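Local coordinates for protein TRAP dicarboxylate transporter, DctP subunit (Sulfurospirillum deleyianum, PDB 4OVS) that probably serves as the periplasmic solute-binding subunit of a TRAP transporter, capturing succinate or a related dicarboxylate for uptake, at residues 40-54 with 256-270. Residues are numbered along the deposited sequence; the frame is centred on the assembly and turned at random.
Sequences KGKGADFFAKRVGEL and VLQAMKEATEYERKE
Segments 40-54 and 256-270, on helices 39-54 and 253-289 of the periplasmic binding-protein fold, run roughly antiparallel (144°), with axes approaching to 8.5 Å; Phe47 is the knob, set among Val256, Ala259, Met260 and Ala263. Its CG lies anti to the backbone N (chi1 171°), which carries the ring across until the CE methyl of selenomethionine Met260 sits over the ring centre, 3.5 Å from the centroid, as a CH-pi contact; Val51 CG2 takes the opposite face. Ala259 answers as a knob among Phe47, Arg50, Val51 and Leu54, its CB tight against Val51 CG2 (3.4 Å). On the partly exposed flank, Phe46 and Tyr266 form an offset stack, centroids 4.6 Å apart. Arg50 approaches Glu262 side-on, both NE (2.8 Å) and NH2 (3.1 Å) gripping OE1, the guanidinium and carboxylate planes 20° apart. NH1 makes a salt bridge to Glu53 OE1 of its own helix, and Gln258 NE2 hydrogen-bonds Glu262 OE2 (2.7 Å) from one turn away on the other. A leucine in place of Arg50 would probably leave Glu53 and Glu262 without their shared positive mate. Lys40, at the start of 40-54, hydrogen-bonds Met88 O and a succinate through NZ. Apolar packing thus joins the helix supplying this succinate-binding lysine to 253-289, while bonds to both oxygens probably fix the Glu262 carboxylate's rotation.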
# COMPACT_ATOMS: atom_id res chain seq x y z
N LYS A 40 4.11 -1.14 8.54
CA LYS A 40 5.17 -0.81 7.56
C LYS A 40 6.26 0.06 8.15
O LYS A 40 7.42 -0.13 7.88
CB LYS A 40 4.56 -0.10 6.37
CG LYS A 40 5.54 0.45 5.44
CD LYS A 40 4.86 1.03 4.18
CE LYS A 40 5.78 1.93 3.39
NZ LYS A 40 5.14 2.35 2.13
N GLY A 41 5.88 1.04 8.93
CA GLY A 41 6.85 1.89 9.58
C GLY A 41 7.63 1.18 10.66
O GLY A 41 8.84 1.41 10.82
N LYS A 42 6.93 0.37 11.45
CA LYS A 42 7.56 -0.46 12.51
C LYS A 42 8.50 -1.47 11.86
O LYS A 42 9.59 -1.72 12.34
CB LYS A 42 6.51 -1.16 13.35
CG LYS A 42 5.65 -0.23 14.17
CD LYS A 42 4.61 -1.04 15.04
CE LYS A 42 3.80 -0.12 15.90
NZ LYS A 42 2.67 -0.91 16.52
N GLY A 43 8.09 -1.99 10.72
CA GLY A 43 8.93 -2.91 9.95
C GLY A 43 10.23 -2.28 9.46
O GLY A 43 11.32 -2.89 9.52
N ALA A 44 10.16 -1.05 8.95
CA ALA A 44 11.36 -0.36 8.49
C ALA A 44 12.33 -0.13 9.66
O ALA A 44 13.52 -0.35 9.53
CB ALA A 44 11.00 0.99 7.82
N ASP A 45 11.79 0.32 10.80
CA ASP A 45 12.59 0.60 12.01
C ASP A 45 13.20 -0.67 12.60
O ASP A 45 14.34 -0.69 13.07
CB ASP A 45 11.75 1.33 13.08
CG ASP A 45 11.56 2.83 12.79
OD1 ASP A 45 12.35 3.43 12.01
OD2 ASP A 45 10.63 3.41 13.44
N PHE A 46 12.47 -1.76 12.50
CA PHE A 46 12.99 -3.06 12.95
C PHE A 46 14.14 -3.50 12.05
O PHE A 46 15.21 -3.88 12.51
CB PHE A 46 11.86 -4.08 12.99
CG PHE A 46 12.24 -5.37 13.60
CD1 PHE A 46 12.72 -6.38 12.80
CD2 PHE A 46 12.21 -5.57 14.96
CE1 PHE A 46 13.11 -7.61 13.33
CE2 PHE A 46 12.62 -6.80 15.50
CZ PHE A 46 13.06 -7.81 14.66
N PHE A 47 13.94 -3.41 10.75
CA PHE A 47 15.07 -3.62 9.80
C PHE A 47 16.27 -2.84 10.18
O PHE A 47 17.36 -3.39 10.30
CB PHE A 47 14.65 -3.24 8.42
CG PHE A 47 15.76 -3.21 7.42
CD1 PHE A 47 16.40 -4.40 7.02
CD2 PHE A 47 16.16 -2.02 6.83
CE1 PHE A 47 17.41 -4.37 6.11
CE2 PHE A 47 17.17 -2.02 5.88
CZ PHE A 47 17.78 -3.19 5.51
N ALA A 48 16.08 -1.55 10.45
CA ALA A 48 17.21 -0.68 10.73
C ALA A 48 17.97 -1.12 11.98
O ALA A 48 19.20 -1.23 12.00
CB ALA A 48 16.72 0.78 10.90
N LYS A 49 17.22 -1.42 13.01
CA LYS A 49 17.80 -1.90 14.25
C LYS A 49 18.59 -3.22 14.06
O LYS A 49 19.68 -3.39 14.60
CB LYS A 49 16.68 -2.13 15.25
CG LYS A 49 17.16 -2.41 16.65
CD LYS A 49 16.00 -2.86 17.57
CE LYS A 49 15.81 -4.39 17.58
NZ LYS A 49 14.91 -4.89 18.70
N ARG A 50 18.03 -4.16 13.30
CA ARG A 50 18.67 -5.47 13.14
C ARG A 50 19.98 -5.42 12.30
O ARG A 50 20.97 -6.09 12.63
CB ARG A 50 17.69 -6.47 12.55
CG ARG A 50 16.56 -6.83 13.49
CD ARG A 50 17.09 -7.57 14.72
NE ARG A 50 17.64 -8.87 14.37
CZ ARG A 50 18.72 -9.44 14.89
NH1 ARG A 50 19.48 -8.82 15.79
NH2 ARG A 50 19.07 -10.65 14.46
N VAL A 51 19.99 -4.62 11.25
CA VAL A 51 21.25 -4.38 10.50
C VAL A 51 22.36 -3.92 11.45
O VAL A 51 23.44 -4.48 11.43
CB VAL A 51 21.05 -3.39 9.36
CG1 VAL A 51 22.41 -2.95 8.76
CG2 VAL A 51 20.15 -4.00 8.30
N GLY A 52 22.11 -2.91 12.28
CA GLY A 52 23.07 -2.45 13.26
C GLY A 52 23.59 -3.57 14.17
O GLY A 52 24.79 -3.70 14.39
N GLU A 53 22.67 -4.35 14.74
CA GLU A 53 23.03 -5.46 15.62
C GLU A 53 23.82 -6.53 14.87
O GLU A 53 24.87 -6.93 15.30
CB GLU A 53 21.77 -6.04 16.26
CG GLU A 53 21.07 -5.04 17.16
CD GLU A 53 19.71 -5.52 17.69
OE1 GLU A 53 19.05 -6.39 17.07
OE2 GLU A 53 19.29 -5.02 18.76
N LEU A 54 23.34 -6.95 13.71
CA LEU A 54 24.00 -8.03 12.97
C LEU A 54 25.36 -7.62 12.39
O LEU A 54 26.18 -8.48 12.11
CB LEU A 54 23.10 -8.53 11.85
CG LEU A 54 21.90 -9.39 12.23
CD1 LEU A 54 21.00 -9.67 11.08
CD2 LEU A 54 22.36 -10.69 12.90
N VAL A 256 22.53 -7.73 5.77
CA VAL A 256 21.45 -6.87 5.33
C VAL A 256 20.27 -7.74 4.95
O VAL A 256 19.12 -7.46 5.29
CB VAL A 256 21.88 -5.96 4.20
CG1 VAL A 256 20.71 -5.34 3.50
CG2 VAL A 256 22.74 -4.87 4.75
N LEU A 257 20.57 -8.83 4.28
CA LEU A 257 19.54 -9.71 3.76
C LEU A 257 18.87 -10.49 4.89
O LEU A 257 17.69 -10.77 4.82
CB LEU A 257 20.15 -10.71 2.74
CG LEU A 257 20.61 -10.10 1.41
CD1 LEU A 257 21.15 -11.21 0.55
CD2 LEU A 257 19.51 -9.37 0.66
N GLN A 258 19.62 -10.84 5.92
CA GLN A 258 19.03 -11.54 7.03
C GLN A 258 18.11 -10.53 7.79
O GLN A 258 16.94 -10.81 8.07
CB GLN A 258 20.12 -12.13 7.94
CG GLN A 258 19.51 -12.90 9.10
CD GLN A 258 20.50 -13.35 10.15
OE1 GLN A 258 21.62 -13.78 9.85
NE2 GLN A 258 20.07 -13.29 11.39
N ALA A 259 18.63 -9.34 8.04
CA ALA A 259 17.86 -8.26 8.64
C ALA A 259 16.52 -8.09 7.95
O ALA A 259 15.47 -8.04 8.60
CB ALA A 259 18.63 -7.04 8.60
N MSE A 260 16.52 -8.04 6.63
CA MSE A 260 15.27 -7.85 5.91
C MSE A 260 14.30 -9.02 6.02
O MSE A 260 13.07 -8.80 6.15
CB MSE A 260 15.50 -7.54 4.45
CG MSE A 260 14.19 -7.11 3.73
SE MSE A 260 13.39 -5.47 4.47
CE MSE A 260 14.68 -4.18 3.81
N LYS A 261 14.82 -10.25 5.95
CA LYS A 261 14.00 -11.44 6.16
C LYS A 261 13.24 -11.40 7.51
O LYS A 261 12.04 -11.61 7.58
CB LYS A 261 14.89 -12.70 6.07
CG LYS A 261 14.11 -14.02 6.06
CD LYS A 261 15.07 -15.23 6.25
CE LYS A 261 14.37 -16.60 6.26
NZ LYS A 261 13.73 -16.99 4.94
N GLU A 262 13.98 -11.15 8.58
CA GLU A 262 13.41 -11.05 9.90
C GLU A 262 12.36 -9.94 9.98
O GLU A 262 11.29 -10.12 10.58
CB GLU A 262 14.54 -10.82 10.91
CG GLU A 262 15.44 -11.96 11.01
CD GLU A 262 16.51 -11.82 12.08
OE1 GLU A 262 16.34 -10.98 13.00
OE2 GLU A 262 17.51 -12.56 12.01
N ALA A 263 12.65 -8.83 9.33
CA ALA A 263 11.80 -7.66 9.37
C ALA A 263 10.50 -7.89 8.61
O ALA A 263 9.44 -7.39 9.00
CB ALA A 263 12.53 -6.43 8.80
N THR A 264 10.58 -8.71 7.58
CA THR A 264 9.41 -9.07 6.79
C THR A 264 8.47 -9.92 7.65
O THR A 264 7.28 -9.66 7.69
CB THR A 264 9.86 -9.86 5.55
OG1 THR A 264 10.64 -9.01 4.68
CG2 THR A 264 8.70 -10.38 4.79
N GLU A 265 9.03 -10.89 8.37
CA GLU A 265 8.23 -11.80 9.26
C GLU A 265 7.55 -10.93 10.34
O GLU A 265 6.37 -11.08 10.63
CB GLU A 265 9.14 -12.84 9.93
CG GLU A 265 8.56 -13.38 11.27
CD GLU A 265 9.43 -14.47 11.94
OE1 GLU A 265 10.65 -14.22 12.17
OE2 GLU A 265 8.86 -15.56 12.24
N TYR A 266 8.31 -9.97 10.88
CA TYR A 266 7.83 -9.09 11.94
C TYR A 266 6.74 -8.15 11.43
O TYR A 266 5.70 -7.99 12.05
CB TYR A 266 8.99 -8.30 12.51
CG TYR A 266 8.54 -7.21 13.42
CD1 TYR A 266 8.00 -7.52 14.65
CD2 TYR A 266 8.67 -5.88 13.08
CE1 TYR A 266 7.56 -6.53 15.52
CE2 TYR A 266 8.25 -4.88 13.93
CZ TYR A 266 7.70 -5.21 15.15
OH TYR A 266 7.25 -4.25 16.03
N GLU A 267 6.97 -7.53 10.29
CA GLU A 267 5.97 -6.66 9.68
C GLU A 267 4.65 -7.34 9.45
O GLU A 267 3.61 -6.74 9.71
CB GLU A 267 6.46 -6.06 8.36
CG GLU A 267 5.67 -4.95 7.85
CD GLU A 267 4.42 -5.29 7.02
OE1 GLU A 267 4.26 -6.44 6.52
OE2 GLU A 267 3.59 -4.33 6.86
N ARG A 268 4.66 -8.58 9.00
CA ARG A 268 3.41 -9.24 8.68
C ARG A 268 2.65 -9.59 9.98
O ARG A 268 1.43 -9.63 9.97
CB ARG A 268 3.58 -10.43 7.77
CG ARG A 268 4.26 -10.13 6.44
CD ARG A 268 4.48 -11.44 5.70
NE ARG A 268 4.96 -11.25 4.34
CZ ARG A 268 5.00 -12.21 3.41
NH1 ARG A 268 4.56 -13.43 3.69
NH2 ARG A 268 5.47 -11.97 2.20
N LYS A 269 3.36 -9.83 11.08
CA LYS A 269 2.72 -10.09 12.36
C LYS A 269 2.04 -8.80 12.85
O LYS A 269 0.88 -8.82 13.22
CB LYS A 269 3.78 -10.64 13.34
CG LYS A 269 4.18 -12.11 13.05
CD LYS A 269 5.41 -12.49 13.89
CE LYS A 269 6.00 -13.82 13.53
NZ LYS A 269 5.11 -14.95 13.80
N GLU A 270 2.74 -7.66 12.76
CA GLU A 270 2.18 -6.40 13.17
C GLU A 270 0.96 -6.09 12.31
O GLU A 270 -0.04 -5.61 12.81
CB GLU A 270 3.21 -5.26 13.05
CG GLU A 270 4.28 -5.25 14.17
CD GLU A 270 3.76 -4.78 15.55
OE1 GLU A 270 4.54 -4.89 16.52
OE2 GLU A 270 2.61 -4.29 15.67
O HOH W 1 4.30 -2.97 18.44